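Putative fimbrial subunit (Corynebacterium diphtheriae, PDB 4HSQ) probably forms the shaft of a cell-surface pilus as its major pilin, with Lys-Asn isopeptide bonds thought to strengthen its domains and a calcium site. Local coordinates at residues A[149-154]-A[198-203]. Residues are numbered along the deposited sequence; the frame is centred on the assembly and turned at random.
Sequences LKVVKK and GTFTID
Strands 149-154 and 199-203 run antiparallel, their axes 4.6 Å apart at closest and their directions 166° apart, with L149–I202 and V151–F200 as hydrogen-bonded pairs and K150–T201 and V152–T199 as non-hydrogen-bonded ones. L149 and I202 exchange two nearly straight backbone bonds; V151 N donates to F200 O, whereas the return bond from F200 N to V151 O is longer, at 3.3 Å. Past the last bridge, K153 N still donates to G198 O (2.7 Å), extending the pairing into the turn before the second strand. On the face carrying L149, V151, F200 and I202, the F200 ring lies alongside the V151 side chain: chi1 of 63° sets CG between the backbone N and carbonyl carbon of F200, and V151 sits over one ring face, offset toward CZ. V151 CB makes a CH-pi contact there, 3.8 Å from the centroid, while L149 CD2 approaches I202 CD1 more loosely at 4.3 Å. On the opposite face, the extended K150 side chain slants past the threonines, its CG 3.6 Å from T201 OG1 and its CE 3.8 Å from T199 CG2, and its NZ ends on the carbonyl of E258 near the calcium site. K153 turns away from G198 to a covalent link between its NZ and N271 CG on strand 264-271, which pairs in parallel with strand 142-155; this is the Lys-Asn isopeptide cross-link characteristic of CnaB-type, prealbumin-like pilin domains.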
loop_
_atom_site.group_PDB
_atom_site.type_symbol
_atom_site.label_atom_id
_atom_site.label_comp_id
_atom_site.label_asym_id
_atom_site.label_seq_id
_atom_site.Cartn_x
_atom_site.Cartn_y
_atom_site.Cartn_z
ATOM N N LEU A 149 1.303 3.117 -13.382
ATOM C CA LEU A 149 0.529 2.916 -14.575
ATOM C C LEU A 149 0.790 4.096 -15.510
ATOM O O LEU A 149 0.370 5.210 -15.220
ATOM C CB LEU A 149 -0.977 2.737 -14.285
ATOM C CG LEU A 149 -1.868 2.638 -15.547
ATOM C CD1 LEU A 149 -1.478 1.418 -16.418
ATOM C CD2 LEU A 149 -3.331 2.599 -15.175
ATOM N N LYS A 150 1.510 3.839 -16.611
ATOM C CA LYS A 150 1.813 4.870 -17.597
ATOM C C LYS A 150 0.888 4.682 -18.786
ATOM O O LYS A 150 0.794 3.581 -19.339
ATOM C CB LYS A 150 3.295 4.763 -18.025
ATOM C CG LYS A 150 3.711 5.730 -19.112
ATOM C CD LYS A 150 5.181 5.518 -19.490
ATOM C CE LYS A 150 5.537 6.463 -20.616
ATOM N NZ LYS A 150 6.997 6.548 -20.847
ATOM N N VAL A 151 0.223 5.756 -19.196
ATOM C CA VAL A 151 -0.663 5.723 -20.344
ATOM C C VAL A 151 -0.028 6.515 -21.481
ATOM O O VAL A 151 0.445 7.617 -21.248
ATOM C CB VAL A 151 -2.071 6.245 -19.973
ATOM C CG1 VAL A 151 -2.954 6.413 -21.207
ATOM C CG2 VAL A 151 -2.729 5.299 -18.973
ATOM N N VAL A 152 0.023 5.939 -22.689
ATOM C CA VAL A 152 0.586 6.673 -23.829
ATOM C C VAL A 152 -0.526 6.783 -24.884
ATOM O O VAL A 152 -1.095 5.778 -25.290
ATOM C CB VAL A 152 1.942 6.132 -24.359
ATOM C CG1 VAL A 152 1.959 4.623 -24.452
ATOM C CG2 VAL A 152 2.362 6.791 -25.683
ATOM N N LYS A 153 -0.900 8.023 -25.227
ATOM C CA LYS A 153 -1.968 8.261 -26.181
ATOM C C LYS A 153 -1.395 8.411 -27.564
ATOM O O LYS A 153 -0.546 9.256 -27.787
ATOM C CB LYS A 153 -2.792 9.472 -25.799
ATOM C CG LYS A 153 -4.086 9.599 -26.599
ATOM C CD LYS A 153 -5.044 8.481 -26.179
ATOM C CE LYS A 153 -6.347 8.486 -26.851
ATOM N NZ LYS A 153 -6.254 8.542 -28.328
ATOM N N LYS A 154 -1.873 7.594 -28.495
ATOM C CA LYS A 154 -1.353 7.629 -29.853
ATOM C C LYS A 154 -2.450 7.747 -30.885
ATOM O O LYS A 154 -3.620 7.492 -30.610
ATOM C CB LYS A 154 -0.538 6.348 -30.115
ATOM C CG LYS A 154 0.817 6.345 -29.396
ATOM C CD LYS A 154 1.679 5.161 -29.788
ATOM C CE LYS A 154 3.097 5.370 -29.320
ATOM N NZ LYS A 154 3.931 4.158 -29.521
ATOM N N GLY A 198 2.520 12.800 -24.973
ATOM C CA GLY A 198 1.346 11.933 -25.099
ATOM C C GLY A 198 1.147 10.992 -23.923
ATOM O O GLY A 198 0.373 10.040 -24.013
ATOM N N THR A 199 1.803 11.266 -22.792
ATOM C CA THR A 199 1.704 10.360 -21.638
ATOM C C THR A 199 1.328 11.046 -20.318
ATOM O O THR A 199 1.399 12.261 -20.163
ATOM C CB THR A 199 3.073 9.610 -21.390
ATOM O OG1 THR A 199 3.986 10.423 -20.634
ATOM C CG2 THR A 199 3.730 9.069 -22.653
ATOM N N PHE A 200 0.959 10.219 -19.351
ATOM C CA PHE A 200 0.830 10.564 -17.935
ATOM C C PHE A 200 1.166 9.286 -17.209
ATOM O O PHE A 200 1.035 8.210 -17.799
ATOM C CB PHE A 200 -0.552 11.128 -17.517
ATOM C CG PHE A 200 -1.716 10.184 -17.679
ATOM C CD1 PHE A 200 -1.971 9.198 -16.733
ATOM C CD2 PHE A 200 -2.575 10.299 -18.761
ATOM C CE1 PHE A 200 -3.062 8.331 -16.883
ATOM C CE2 PHE A 200 -3.675 9.446 -18.903
ATOM C CZ PHE A 200 -3.901 8.456 -17.981
ATOM N N THR A 201 1.585 9.392 -15.951
ATOM C CA THR A 201 1.862 8.211 -15.147
ATOM C C THR A 201 1.118 8.354 -13.822
ATOM O O THR A 201 1.206 9.400 -13.171
ATOM C CB THR A 201 3.390 8.035 -14.942
ATOM O OG1 THR A 201 4.004 7.834 -16.213
ATOM C CG2 THR A 201 3.720 6.844 -14.059
ATOM N N ILE A 202 0.381 7.312 -13.438
ATOM C CA ILE A 202 -0.276 7.256 -12.145
ATOM C C ILE A 202 0.686 6.504 -11.235
ATOM O O ILE A 202 0.912 5.308 -11.435
ATOM C CB ILE A 202 -1.689 6.590 -12.196
ATOM C CG1 ILE A 202 -2.599 7.226 -13.260
ATOM C CG2 ILE A 202 -2.347 6.585 -10.784
ATOM C CD1 ILE A 202 -3.958 6.530 -13.460
ATOM N N ASP A 203 1.292 7.217 -10.287
ATOM C CA ASP A 203 2.167 6.653 -9.266
ATOM C C ASP A 203 1.363 6.667 -7.932
ATOM O O ASP A 203 1.281 7.702 -7.258
ATOM C CB ASP A 203 3.489 7.450 -9.188
ATOM C CG ASP A 203 4.512 6.888 -8.203
ATOM O OD1 ASP A 203 4.160 5.975 -7.434
ATOM O OD2 ASP A 203 5.666 7.339 -8.230
#